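PDB 3ZTV: NAD nucleotidase from Haemophilus influenzae, which degrades periplasmic NAD to adenosine and nicotinamide riboside, acting as a zinc-dependent pyrophosphatase and 5'-nucleotidase of broad specificity. Local coordinates for residues 21-26 and 84-89; 41-46 and 267-272; 66-71 and 199-204; 75-80 and 345-350; 96-101 and 117-122. One frame throughout, in Å; residues are numbered along the deposited sequence.

Interaction 1 of 5, residues 21-26 and 84-89; sequences HHSYLE and SADAAV. With ZN (zinc ion), chain C.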
# COMPACT_ATOMS: atom_id res chain seq x y z
N HIS A 21 12.06 12.67 -22.75
CA HIS A 21 12.54 13.65 -23.73
C HIS A 21 12.30 15.11 -23.32
O HIS A 21 13.02 15.99 -23.78
CB HIS A 21 12.11 13.31 -25.19
CG HIS A 21 10.78 13.85 -25.61
ND1 HIS A 21 9.62 13.10 -25.55
CD2 HIS A 21 10.44 15.02 -26.20
CE1 HIS A 21 8.62 13.81 -26.05
NE2 HIS A 21 9.09 14.97 -26.45
N HIS A 22 11.34 15.34 -22.44
CA HIS A 22 11.17 16.67 -21.81
C HIS A 22 11.15 17.82 -22.83
O HIS A 22 11.80 18.85 -22.64
CB HIS A 22 12.26 16.89 -20.77
CG HIS A 22 12.01 16.19 -19.46
ND1 HIS A 22 11.11 16.64 -18.52
CD2 HIS A 22 12.58 15.08 -18.93
CE1 HIS A 22 11.11 15.83 -17.48
NE2 HIS A 22 12.01 14.88 -17.69
N SER A 23 10.43 17.61 -23.92
CA SER A 23 10.25 18.64 -24.93
C SER A 23 11.53 19.07 -25.65
O SER A 23 11.57 20.15 -26.25
CB SER A 23 9.51 19.86 -24.34
OG SER A 23 8.23 19.48 -23.86
N TYR A 24 12.56 18.22 -25.61
CA TYR A 24 13.80 18.49 -26.35
C TYR A 24 13.63 18.06 -27.80
O TYR A 24 14.06 16.97 -28.21
CB TYR A 24 15.00 17.78 -25.71
CG TYR A 24 15.60 18.55 -24.56
CD1 TYR A 24 14.93 18.65 -23.35
CD2 TYR A 24 16.83 19.19 -24.69
CE1 TYR A 24 15.47 19.36 -22.29
CE2 TYR A 24 17.38 19.90 -23.64
CZ TYR A 24 16.70 19.98 -22.44
OH TYR A 24 17.26 20.69 -21.41
N LEU A 25 13.00 18.92 -28.59
CA LEU A 25 12.80 18.60 -30.00
C LEU A 25 14.07 18.77 -30.83
O LEU A 25 14.27 18.07 -31.82
CB LEU A 25 11.67 19.45 -30.60
CG LEU A 25 10.27 18.86 -30.53
CD1 LEU A 25 9.88 18.46 -29.11
CD2 LEU A 25 9.24 19.82 -31.12
N GLU A 26 14.93 19.69 -30.41
CA GLU A 26 16.18 19.95 -31.12
C GLU A 26 17.31 19.24 -30.40
O GLU A 26 17.17 18.86 -29.24
CB GLU A 26 16.46 21.46 -31.16
CG GLU A 26 15.46 22.28 -31.97
CD GLU A 26 15.88 23.73 -32.12
OE1 GLU A 26 17.04 23.99 -32.54
OE2 GLU A 26 15.07 24.63 -31.82
N SER A 84 1.38 20.42 -27.92
CA SER A 84 1.04 20.07 -29.30
C SER A 84 2.27 19.74 -30.16
O SER A 84 2.19 18.91 -31.06
CB SER A 84 0.21 21.16 -29.97
OG SER A 84 0.97 22.33 -30.16
N ALA A 85 3.40 20.39 -29.89
CA ALA A 85 4.63 20.10 -30.63
C ALA A 85 5.15 18.70 -30.27
O ALA A 85 5.56 17.94 -31.14
CB ALA A 85 5.68 21.15 -30.35
N ASP A 86 5.09 18.38 -28.98
CA ASP A 86 5.50 17.06 -28.51
C ASP A 86 4.59 15.98 -29.09
O ASP A 86 5.06 14.95 -29.56
CB ASP A 86 5.52 17.01 -26.99
CG ASP A 86 6.63 17.85 -26.41
OD1 ASP A 86 7.81 17.50 -26.65
OD2 ASP A 86 6.34 18.86 -25.74
N ALA A 87 3.28 16.22 -29.06
CA ALA A 87 2.34 15.26 -29.65
C ALA A 87 2.64 15.03 -31.13
O ALA A 87 2.58 13.89 -31.60
CB ALA A 87 0.89 15.71 -29.43
N ALA A 88 2.95 16.10 -31.85
CA ALA A 88 3.20 16.01 -33.28
C ALA A 88 4.40 15.12 -33.60
O ALA A 88 4.34 14.26 -34.48
CB ALA A 88 3.37 17.41 -33.88
N VAL A 89 5.51 15.34 -32.90
CA VAL A 89 6.71 14.55 -33.18
C VAL A 89 6.57 13.11 -32.68
O VAL A 89 7.08 12.17 -33.31
CB VAL A 89 8.02 15.23 -32.71
CG1 VAL A 89 8.20 16.60 -33.40
CG2 VAL A 89 8.05 15.38 -31.20
ZN ZN C . 12.13 13.14 -16.49
O HOH W 1 11.80 12.72 -14.50
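His21 and Ser23 take hold of Asp86 from one turn, each using a different carboxylate oxygen. NE2 of His21 donates a hydrogen bond to OD1 of Asp86 (2.8 Å). The bond is somewhat bent: the oxygen lies 21° out of the imidazole plane, and the nitrogen meets the anti side of OD1 while standing well off the carboxylate plane. OG of Ser23 donates to OD2 of Asp86 at 2.7 Å, this time on the syn side. With both oxygens engaged, rotation of the carboxylate about its CB-CG bond is fixed. CG of His21 sits between the backbone N and the carbonyl carbon (chi1 87°), which swings the ring toward helix 84-93. Beside this polar cluster Leu25 covers the helix: its CD1 packs 3.4 Å from OD1 of Asp86, while CD2 reaches CB of Ala85 (3.9 Å) and also touches CG1 of Val89.

The second shell tightens the arrangement. ND1 of His21 pairs with NE2 of His67, and OG of Ser23 also bonds to the backbone N of Thr73. The carboxylate probably favours the NE2-protonated form of His21 and would polarise the ring. Residues 21 to 24 form a type I' turn, closed by a bond from Tyr24 N to His21 O (2.9 Å), and at its corner His22 points away from the helix. Its NE2 binds a zinc ion at 2.1 Å, together with Asp20, Asp70 and a water. The turn thus belongs to the D-x-H metal motif of the calcineurin-like phosphoesterases, with Asp86 hydrogen-bonded to its other two polar side chains, His21 and Ser23.

Interaction 2 of 5, residues 41-46 and 267-272; sequences VDIGGF and YSAVVG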
# COMPACT_ATOMS: atom_id res chain seq x y z
N VAL A 41 30.12 18.27 -28.59
CA VAL A 41 29.37 17.69 -29.70
C VAL A 41 27.89 17.95 -29.48
O VAL A 41 27.48 18.30 -28.36
CB VAL A 41 29.61 16.17 -29.81
CG1 VAL A 41 31.10 15.88 -29.99
CG2 VAL A 41 29.05 15.43 -28.59
N ASP A 42 27.09 17.81 -30.53
CA ASP A 42 25.64 17.86 -30.42
C ASP A 42 25.06 16.46 -30.43
O ASP A 42 25.50 15.60 -31.21
CB ASP A 42 25.04 18.68 -31.56
CG ASP A 42 25.38 20.15 -31.47
OD1 ASP A 42 25.42 20.68 -30.34
OD2 ASP A 42 25.65 20.76 -32.52
N ILE A 43 24.08 16.22 -29.55
CA ILE A 43 23.38 14.94 -29.48
C ILE A 43 21.88 15.13 -29.48
O ILE A 43 21.36 16.19 -29.13
CB ILE A 43 23.76 14.12 -28.22
CG1 ILE A 43 23.62 14.97 -26.94
CG2 ILE A 43 25.16 13.56 -28.33
CD1 ILE A 43 23.66 14.15 -25.65
N GLY A 44 21.17 14.10 -29.91
CA GLY A 44 19.73 14.05 -29.72
C GLY A 44 18.90 14.81 -30.72
O GLY A 44 19.30 15.04 -31.86
N GLY A 45 17.71 15.22 -30.26
CA GLY A 45 16.72 15.83 -31.12
C GLY A 45 15.75 14.79 -31.66
O GLY A 45 16.13 13.64 -31.89
N PHE A 46 14.50 15.19 -31.85
CA PHE A 46 13.49 14.23 -32.26
C PHE A 46 13.58 13.79 -33.72
O PHE A 46 13.06 12.74 -34.06
CB PHE A 46 12.07 14.71 -31.91
CG PHE A 46 11.28 13.69 -31.14
CD1 PHE A 46 10.59 12.67 -31.80
CD2 PHE A 46 11.23 13.73 -29.75
CE1 PHE A 46 9.88 11.73 -31.10
CE2 PHE A 46 10.51 12.77 -29.04
CZ PHE A 46 9.83 11.78 -29.72
N TYR A 267 16.31 13.38 -22.64
CA TYR A 267 16.45 14.55 -23.53
C TYR A 267 16.74 14.18 -24.98
O TYR A 267 17.60 14.78 -25.65
CB TYR A 267 17.51 15.54 -22.99
CG TYR A 267 17.24 16.11 -21.61
CD1 TYR A 267 15.99 16.00 -21.00
CD2 TYR A 267 18.24 16.77 -20.91
CE1 TYR A 267 15.76 16.52 -19.73
CE2 TYR A 267 18.01 17.30 -19.65
CZ TYR A 267 16.77 17.17 -19.06
OH TYR A 267 16.52 17.68 -17.81
N SER A 268 15.98 13.20 -25.48
CA SER A 268 16.05 12.69 -26.85
C SER A 268 17.43 12.21 -27.30
O SER A 268 17.71 12.19 -28.50
CB SER A 268 15.38 13.65 -27.87
OG SER A 268 15.98 14.93 -27.90
N ALA A 269 18.27 11.76 -26.37
CA ALA A 269 19.67 11.44 -26.70
C ALA A 269 19.91 10.01 -27.15
O ALA A 269 20.90 9.75 -27.84
CB ALA A 269 20.58 11.77 -25.53
N VAL A 270 19.01 9.09 -26.76
CA VAL A 270 19.27 7.65 -26.92
C VAL A 270 18.04 6.92 -27.40
O VAL A 270 16.92 7.20 -26.94
CB VAL A 270 19.73 7.02 -25.56
CG1 VAL A 270 19.61 5.48 -25.57
CG2 VAL A 270 21.16 7.43 -25.25
N VAL A 271 18.25 5.98 -28.32
CA VAL A 271 17.25 4.96 -28.61
C VAL A 271 17.79 3.64 -28.06
O VAL A 271 18.85 3.17 -28.51
CB VAL A 271 16.96 4.85 -30.12
CG1 VAL A 271 16.17 3.57 -30.43
CG2 VAL A 271 16.20 6.09 -30.60
N GLY A 272 17.09 3.06 -27.09
CA GLY A 272 17.47 1.75 -26.57
C GLY A 272 16.94 0.65 -27.47
O GLY A 272 15.84 0.75 -28.00
O HOH W 2 18.16 16.89 -27.54
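Ser268 has OG placed between its backbone N and its carbonyl carbon (chi1 60°), and this torsion sets the hydroxyl against the backbone of Gly45. Gly45 N donates to Ser268 OG over 2.9 Å, with 145° at the hydrogen. The same hydroxyl also bonds to the backbone O of Tyr24. A water adds a second, weaker link: it donates to the carbonyl O of Tyr267 (2.9 Å) and accepts a weak bond from Gly45 N.

At Gly44 the two backbones practically lie on each other, its CA only 3.0 Å from Ser268 O and 4.0 Å from Ala269 CA. Ile43 closes the contact at the other end. A chi1 of 51° turns its CG1 branch so that CD1 meets CB of Ala269 at 3.9 Å.

Phe46 begins helix 46-59, with Gly45 at the N-cap, and its ring meets His21 edge-to-face. The contact therefore lies where strand 37-43 passes into helix 46-59, against the loop leading into strand 270-278; Val49 of that helix packs on Ser268, and strand 28-34 flanks Ile43.

Interaction 3 of 5, residues 66-71 and 199-204; sequences LHAGDA and ILLSHA. With ZN (zinc ion), chain B; ZN (zinc ion), chain C.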
# COMPACT_ATOMS: atom_id res chain seq x y z
N LEU A 66 8.41 2.06 -27.75
CA LEU A 66 7.88 2.52 -26.46
C LEU A 66 8.45 3.86 -26.00
O LEU A 66 9.63 4.18 -26.25
CB LEU A 66 8.18 1.49 -25.37
CG LEU A 66 7.76 0.05 -25.65
CD1 LEU A 66 8.33 -0.87 -24.57
CD2 LEU A 66 6.25 -0.10 -25.76
N HIS A 67 7.61 4.62 -25.30
CA HIS A 67 8.02 5.87 -24.67
C HIS A 67 7.68 5.79 -23.17
O HIS A 67 6.50 5.66 -22.81
CB HIS A 67 7.31 7.05 -25.32
CG HIS A 67 7.84 8.39 -24.91
ND1 HIS A 67 7.98 8.78 -23.59
CD2 HIS A 67 8.27 9.43 -25.66
CE1 HIS A 67 8.49 10.01 -23.55
NE2 HIS A 67 8.66 10.43 -24.79
N ALA A 68 8.69 5.82 -22.31
CA ALA A 68 8.46 5.61 -20.88
C ALA A 68 8.14 6.85 -20.03
O ALA A 68 8.34 6.83 -18.81
CB ALA A 68 9.63 4.83 -20.26
N GLY A 69 7.62 7.91 -20.66
CA GLY A 69 7.07 9.04 -19.92
C GLY A 69 7.92 10.30 -19.83
O GLY A 69 9.09 10.33 -20.26
N ASP A 70 7.32 11.37 -19.30
CA ASP A 70 7.89 12.73 -19.33
C ASP A 70 8.23 13.15 -20.77
O ASP A 70 9.38 13.52 -21.10
CB ASP A 70 9.12 12.86 -18.44
CG ASP A 70 8.79 13.04 -16.96
OD1 ASP A 70 7.60 13.12 -16.57
OD2 ASP A 70 9.77 13.11 -16.19
N ALA A 71 7.21 13.08 -21.61
CA ALA A 71 7.26 13.68 -22.93
C ALA A 71 7.36 15.19 -22.82
O ALA A 71 8.06 15.82 -23.61
CB ALA A 71 6.03 13.28 -23.72
N ILE A 199 5.54 -7.21 -20.09
CA ILE A 199 6.42 -6.05 -20.13
C ILE A 199 5.81 -4.96 -19.26
O ILE A 199 4.61 -4.70 -19.34
CB ILE A 199 6.50 -5.47 -21.56
CG1 ILE A 199 6.86 -6.56 -22.58
CG2 ILE A 199 7.46 -4.28 -21.62
CD1 ILE A 199 8.17 -7.20 -22.34
N LEU A 200 6.63 -4.35 -18.41
CA LEU A 200 6.19 -3.23 -17.59
C LEU A 200 6.88 -1.96 -18.12
O LEU A 200 8.11 -1.88 -18.17
CB LEU A 200 6.56 -3.48 -16.13
CG LEU A 200 6.14 -2.43 -15.11
CD1 LEU A 200 4.63 -2.38 -15.00
CD2 LEU A 200 6.76 -2.73 -13.75
N LEU A 201 6.07 -0.99 -18.54
CA LEU A 201 6.53 0.30 -19.05
C LEU A 201 6.31 1.29 -17.91
O LEU A 201 5.18 1.74 -17.65
CB LEU A 201 5.72 0.68 -20.29
CG LEU A 201 6.11 1.98 -21.01
CD1 LEU A 201 7.58 1.98 -21.43
CD2 LEU A 201 5.20 2.23 -22.19
N SER A 202 7.38 1.58 -17.18
CA SER A 202 7.28 2.20 -15.86
C SER A 202 8.12 3.45 -15.66
O SER A 202 9.35 3.42 -15.72
CB SER A 202 7.65 1.19 -14.76
OG SER A 202 7.76 1.85 -13.51
N HIS A 203 7.41 4.56 -15.39
CA HIS A 203 8.02 5.81 -14.97
C HIS A 203 8.29 5.87 -13.46
O HIS A 203 8.39 6.97 -12.88
CB HIS A 203 7.19 7.05 -15.37
CG HIS A 203 8.03 8.26 -15.65
ND1 HIS A 203 8.33 9.25 -14.73
CD2 HIS A 203 8.69 8.59 -16.78
CE1 HIS A 203 9.12 10.14 -15.30
NE2 HIS A 203 9.35 9.77 -16.54
N ALA A 204 8.41 4.71 -12.81
CA ALA A 204 8.67 4.70 -11.37
C ALA A 204 10.10 5.09 -11.00
O ALA A 204 10.38 5.33 -9.82
CB ALA A 204 8.33 3.34 -10.75
ZN ZN B . 9.98 11.86 -14.45
ZN ZN C . 12.13 13.14 -16.49
O HOH W 1 11.80 12.72 -14.50
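The His203 imidazole has the carbonyl group of Ala68 and OD2 of Asp70 at its edge, close to the ring plane, while CA of Gly69 approaches obliquely. The carboxylate plane of Asp70 is turned 58° from the ring. Which ring atoms face the zinc and the Ala68 carbonyl is doubtful, as is the closeness of that carbonyl; the bond from NE2 of His203 to Asp20 holds for the modelled orientation only. The second imidazole, His67, accepts a hydrogen bond from Gly69 N at its ND1 (3.1 Å), the donor lying exactly in the ring plane, and its NE2 pairs with His21. The bond from Gly69 N ties the backbone bend to the ring.

Behind the rings the packing is apolar. With CG anti to the backbone N (chi1 -177°), Leu201 sends CD1 against CB of Ala68 (3.7 Å) and CB of Leu66 (4.0 Å).

Asp70 OD2 bridges both zinc ions, at 2.1 Å to one and 2.4 Å to the other, and a water also spans the pair. His103 N holds the other oxygen, OD1. Asp20 and His22 complete one site, Asn102 and Asp226 the other, where His203 is probably also a ligand despite the uncertain turn of its ring. Two strand ends delivering ligands to a bridged pair of metals are the hallmark of the calcineurin-like phosphoesterase active site.

Interaction 4 of 5, residues 75-80 and 345-350; sequences TLYFTL and KYKSEK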
# COMPACT_ATOMS: atom_id res chain seq x y z
N THR A 75 11.55 22.75 -22.09
CA THR A 75 11.97 23.77 -23.06
C THR A 75 10.75 24.58 -23.49
O THR A 75 9.61 24.24 -23.16
CB THR A 75 12.55 23.15 -24.35
OG1 THR A 75 11.47 22.68 -25.15
CG2 THR A 75 13.54 22.01 -24.05
N LEU A 76 10.99 25.65 -24.25
CA LEU A 76 9.90 26.47 -24.78
C LEU A 76 9.01 25.71 -25.76
O LEU A 76 7.91 26.16 -26.08
CB LEU A 76 10.41 27.76 -25.42
CG LEU A 76 10.95 28.84 -24.47
CD1 LEU A 76 11.50 30.00 -25.27
CD2 LEU A 76 9.86 29.32 -23.53
N TYR A 77 9.47 24.56 -26.26
CA TYR A 77 8.62 23.75 -27.12
C TYR A 77 7.39 23.22 -26.38
O TYR A 77 6.36 22.95 -27.00
CB TYR A 77 9.39 22.60 -27.78
CG TYR A 77 10.22 23.04 -28.97
CD1 TYR A 77 9.61 23.38 -30.18
CD2 TYR A 77 11.60 23.12 -28.89
CE1 TYR A 77 10.36 23.79 -31.27
CE2 TYR A 77 12.36 23.53 -29.99
CZ TYR A 77 11.73 23.85 -31.18
OH TYR A 77 12.46 24.27 -32.28
N PHE A 78 7.49 23.09 -25.06
CA PHE A 78 6.30 22.81 -24.28
C PHE A 78 5.52 24.09 -24.00
O PHE A 78 4.34 24.19 -24.32
CB PHE A 78 6.59 22.13 -22.94
CG PHE A 78 5.36 22.01 -22.11
CD1 PHE A 78 4.34 21.18 -22.50
CD2 PHE A 78 5.16 22.83 -21.00
CE1 PHE A 78 3.17 21.09 -21.78
CE2 PHE A 78 3.99 22.75 -20.28
CZ PHE A 78 3.00 21.88 -20.67
N THR A 79 6.19 25.04 -23.37
CA THR A 79 5.57 26.26 -22.87
C THR A 79 4.73 27.00 -23.91
O THR A 79 3.63 27.45 -23.62
CB THR A 79 6.65 27.21 -22.34
OG1 THR A 79 7.52 26.48 -21.46
CG2 THR A 79 6.03 28.39 -21.60
N LEU A 80 5.24 27.11 -25.13
CA LEU A 80 4.59 27.94 -26.13
C LEU A 80 3.55 27.19 -26.95
O LEU A 80 2.79 27.81 -27.70
CB LEU A 80 5.63 28.58 -27.05
CG LEU A 80 6.62 29.47 -26.30
CD1 LEU A 80 7.73 29.95 -27.23
CD2 LEU A 80 5.91 30.65 -25.66
N LYS A 345 8.69 23.98 -38.84
CA LYS A 345 7.46 24.73 -38.62
C LYS A 345 7.36 25.24 -37.19
O LYS A 345 7.06 26.42 -36.95
CB LYS A 345 6.23 23.87 -38.96
CG LYS A 345 4.91 24.55 -38.67
CD LYS A 345 3.72 23.66 -38.99
CE LYS A 345 3.60 22.52 -38.00
NZ LYS A 345 2.43 21.64 -38.31
N TYR A 346 7.62 24.36 -36.22
CA TYR A 346 7.51 24.73 -34.81
C TYR A 346 8.62 25.69 -34.38
O TYR A 346 8.39 26.58 -33.55
CB TYR A 346 7.45 23.50 -33.89
CG TYR A 346 6.12 22.80 -33.93
CD1 TYR A 346 4.98 23.40 -33.41
CD2 TYR A 346 5.98 21.53 -34.48
CE1 TYR A 346 3.75 22.77 -33.44
CE2 TYR A 346 4.76 20.89 -34.52
CZ TYR A 346 3.65 21.52 -34.00
OH TYR A 346 2.42 20.89 -34.04
N LYS A 347 9.81 25.52 -34.94
CA LYS A 347 10.91 26.41 -34.63
C LYS A 347 10.60 27.85 -35.08
O LYS A 347 10.85 28.80 -34.33
CB LYS A 347 12.21 25.91 -35.28
CG LYS A 347 13.45 26.67 -34.85
CD LYS A 347 14.71 25.98 -35.34
CE LYS A 347 15.96 26.63 -34.75
NZ LYS A 347 17.19 25.87 -35.10
N SER A 348 10.07 28.01 -36.29
CA SER A 348 9.65 29.31 -36.79
C SER A 348 8.54 29.92 -35.92
O SER A 348 8.59 31.10 -35.57
CB SER A 348 9.20 29.19 -38.24
OG SER A 348 10.29 28.90 -39.09
N GLU A 349 7.54 29.11 -35.58
CA GLU A 349 6.46 29.59 -34.70
C GLU A 349 7.01 29.98 -33.33
O GLU A 349 6.62 31.01 -32.77
CB GLU A 349 5.37 28.53 -34.55
CG GLU A 349 4.55 28.27 -35.81
CD GLU A 349 3.50 27.19 -35.63
OE1 GLU A 349 3.12 26.92 -34.47
OE2 GLU A 349 3.05 26.61 -36.64
N LYS A 350 7.91 29.16 -32.80
CA LYS A 350 8.50 29.41 -31.49
C LYS A 350 9.19 30.77 -31.44
O LYS A 350 9.06 31.51 -30.46
CB LYS A 350 9.47 28.28 -31.12
CG LYS A 350 10.04 28.38 -29.71
CD LYS A 350 10.85 27.14 -29.35
CE LYS A 350 12.18 27.11 -30.08
NZ LYS A 350 13.15 28.05 -29.46
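Segment 75-80, with Thr75 at the N-cap of its short helix, comes nearest to the long helix 337-353 at Leu80 and Lys350, whose CA atoms are 6.8 Å apart. Thr75 caps through its side chain, OG1 accepting from Tyr77 N at 3.0 Å. Across the contact Lys350 lies over one face of the Tyr77 ring, crossing that side chain at about a right angle. Its CD sits almost exactly above the ring centre, 3.8 Å from the centroid of Tyr77 and 7° off the normal, a clear CH-pi contact. The bend at chi3 (73°) lays CE of the lysine over the ring as well, 3.5 Å from CZ of Tyr77.

This pairing joins a helix of the metallophosphoesterase part of the chain to the long helix 337-353; helices 423-429 and 545-555 also touch Leu76.

At the ring's edge CE1 of Tyr77 meets CB of Tyr346 at 3.9 Å, while OH of Tyr77 packs on CB of Lys347 (3.4 Å). Glu26 binds that hydroxyl and, with its other oxygen, forms a salt bridge with Lys347. Leu80 also runs across the Lys350 side chain nearly perpendicularly, its CD1 lying 3.7 Å from CG of the lysine.

Interaction 5 of 5, residues 96-101 and 117-122; sequences HYFTLG and EPLKIP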
# COMPACT_ATOMS: atom_id res chain seq x y z
N HIS A 96 4.20 2.50 -30.28
CA HIS A 96 3.08 1.63 -29.93
C HIS A 96 2.41 2.03 -28.61
O HIS A 96 1.19 1.92 -28.47
CB HIS A 96 3.53 0.17 -29.82
CG HIS A 96 4.02 -0.41 -31.11
ND1 HIS A 96 3.20 -0.67 -32.18
CD2 HIS A 96 5.26 -0.81 -31.47
CE1 HIS A 96 3.92 -1.18 -33.17
NE2 HIS A 96 5.17 -1.30 -32.75
N TYR A 97 3.21 2.45 -27.63
CA TYR A 97 2.70 2.82 -26.31
C TYR A 97 3.51 3.91 -25.65
O TYR A 97 4.73 3.99 -25.84
CB TYR A 97 2.67 1.61 -25.36
CG TYR A 97 1.91 0.41 -25.90
CD1 TYR A 97 0.52 0.35 -25.82
CD2 TYR A 97 2.58 -0.66 -26.48
CE1 TYR A 97 -0.17 -0.73 -26.33
CE2 TYR A 97 1.88 -1.75 -26.98
CZ TYR A 97 0.52 -1.78 -26.90
OH TYR A 97 -0.15 -2.87 -27.40
N PHE A 98 2.81 4.74 -24.88
CA PHE A 98 3.38 5.81 -24.06
C PHE A 98 2.82 5.61 -22.66
O PHE A 98 1.62 5.32 -22.51
CB PHE A 98 2.88 7.15 -24.63
CG PHE A 98 3.16 8.37 -23.77
CD1 PHE A 98 4.45 8.77 -23.48
CD2 PHE A 98 2.11 9.16 -23.33
CE1 PHE A 98 4.68 9.92 -22.72
CE2 PHE A 98 2.34 10.30 -22.59
CZ PHE A 98 3.62 10.69 -22.29
N THR A 99 3.65 5.75 -21.64
CA THR A 99 3.14 5.75 -20.26
C THR A 99 3.28 7.15 -19.65
O THR A 99 4.18 7.91 -20.01
CB THR A 99 3.80 4.65 -19.37
OG1 THR A 99 2.93 4.34 -18.28
CG2 THR A 99 5.14 5.11 -18.83
N LEU A 100 2.38 7.48 -18.74
CA LEU A 100 2.45 8.77 -18.05
C LEU A 100 3.64 8.86 -17.11
O LEU A 100 3.92 7.92 -16.35
CB LEU A 100 1.16 9.03 -17.27
CG LEU A 100 -0.15 8.99 -18.04
CD1 LEU A 100 -1.32 9.12 -17.07
CD2 LEU A 100 -0.17 10.10 -19.09
N GLY A 101 4.34 9.99 -17.17
CA GLY A 101 5.35 10.32 -16.18
C GLY A 101 4.81 11.26 -15.12
O GLY A 101 3.58 11.42 -14.96
N GLU A 117 -5.09 15.17 -26.27
CA GLU A 117 -6.05 15.39 -27.35
C GLU A 117 -5.43 15.17 -28.73
O GLU A 117 -5.94 14.37 -29.51
CB GLU A 117 -6.72 16.77 -27.25
CG GLU A 117 -7.78 17.05 -28.32
CD GLU A 117 -9.06 16.24 -28.13
OE1 GLU A 117 -9.06 15.28 -27.32
OE2 GLU A 117 -10.07 16.57 -28.79
N PRO A 118 -4.30 15.85 -29.04
CA PRO A 118 -3.64 15.63 -30.33
C PRO A 118 -2.82 14.33 -30.40
O PRO A 118 -2.50 13.88 -31.51
CB PRO A 118 -2.71 16.85 -30.47
CG PRO A 118 -2.45 17.30 -29.08
CD PRO A 118 -3.72 16.99 -28.30
N LEU A 119 -2.48 13.73 -29.26
CA LEU A 119 -1.63 12.54 -29.23
C LEU A 119 -2.40 11.30 -29.69
O LEU A 119 -3.47 11.00 -29.15
CB LEU A 119 -1.06 12.33 -27.82
CG LEU A 119 -0.08 11.17 -27.64
CD1 LEU A 119 1.21 11.47 -28.37
CD2 LEU A 119 0.19 10.92 -26.17
N LYS A 120 -1.87 10.60 -30.68
CA LYS A 120 -2.55 9.41 -31.21
C LYS A 120 -1.88 8.10 -30.79
O LYS A 120 -2.33 7.01 -31.17
CB LYS A 120 -2.68 9.51 -32.73
CG LYS A 120 -3.48 10.73 -33.19
CD LYS A 120 -4.80 10.83 -32.42
CE LYS A 120 -5.51 12.15 -32.68
NZ LYS A 120 -6.70 12.32 -31.79
N ILE A 121 -0.82 8.20 -30.00
CA ILE A 121 -0.14 7.04 -29.45
C ILE A 121 -0.97 6.48 -28.27
O ILE A 121 -1.32 7.24 -27.37
CB ILE A 121 1.26 7.44 -28.92
CG1 ILE A 121 2.09 8.14 -30.02
CG2 ILE A 121 1.99 6.24 -28.34
CD1 ILE A 121 2.11 7.42 -31.37
N PRO A 122 -1.27 5.17 -28.26
CA PRO A 122 -2.00 4.61 -27.12
C PRO A 122 -1.28 4.86 -25.79
O PRO A 122 -0.06 4.68 -25.70
CB PRO A 122 -2.03 3.12 -27.42
CG PRO A 122 -2.03 3.06 -28.92
CD PRO A 122 -1.11 4.19 -29.35
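Strand 97-99 and the loop that enters strand 123-124 form the two ends of a beta-alpha-beta crossover: the chain leaves the first strand, runs through helix 108-116 and returns parallel to it at the edge of the seven-stranded mixed sheet. Where the return begins, Phe98 N donates to Pro122 O (3.0 Å), with 152° at the hydrogen. The same oxygen receives a CA-H contact from Tyr97 at 3.4 Å, so one carbonyl gathers two neighbouring donors of the strand. Pro122 also lays its ring against the strand's backbone, its CD 3.3 Å from O of His96, and its CB touches CD1 of Tyr97 at 4.1 Å. The far end of that tyrosine turns elsewhere, its hydroxyl bonding to Asp144.

Next to the proline, Ile121 directs its CG2 branch at the strand. It packs 3.9 Å from CB of Phe98 and covers the peptide joining Tyr97 to Phe98. CD2 of Leu119 approaches the aromatic ring obliquely at CD2 of Phe98, 3.9 Å away, the two side chains crossing at about a right angle. Phe98 carries CG anti to the backbone N (chi1 170°), which directs its ring toward Leu119 and Met90. It also meets His67 edge-to-face.

The chemistry is thus divided: a single backbone bond sets the alignment of the incoming chain, while Ile121 and Leu119 pack against Phe98. Since proline has no N-H to offer, Pro122 joins the strand here through its carbonyl.

In the fold
Interactions 1 and 3 share a zinc ion and the water bridging the metal pair, their centres about 16 Å apart. Interaction 5 adjoins interaction 3, with centres about 10 Å apart, on neighbouring strands 63-67 and 97-99 of the seven-stranded sheet that interaction 2 also reaches through strand 270-278. Interaction 4, its centre about 9 Å from that of interaction 1, carries the network outward to helix 337-353. Along the chain, segments of interactions 1, 2 and 4 alternate, whereas interaction 5 falls wholly between the two halves of interaction 3. Interactions 1 and 3 thus supply zinc ligands from sequence-distant parts, while the others pack the surrounding sheet and helices.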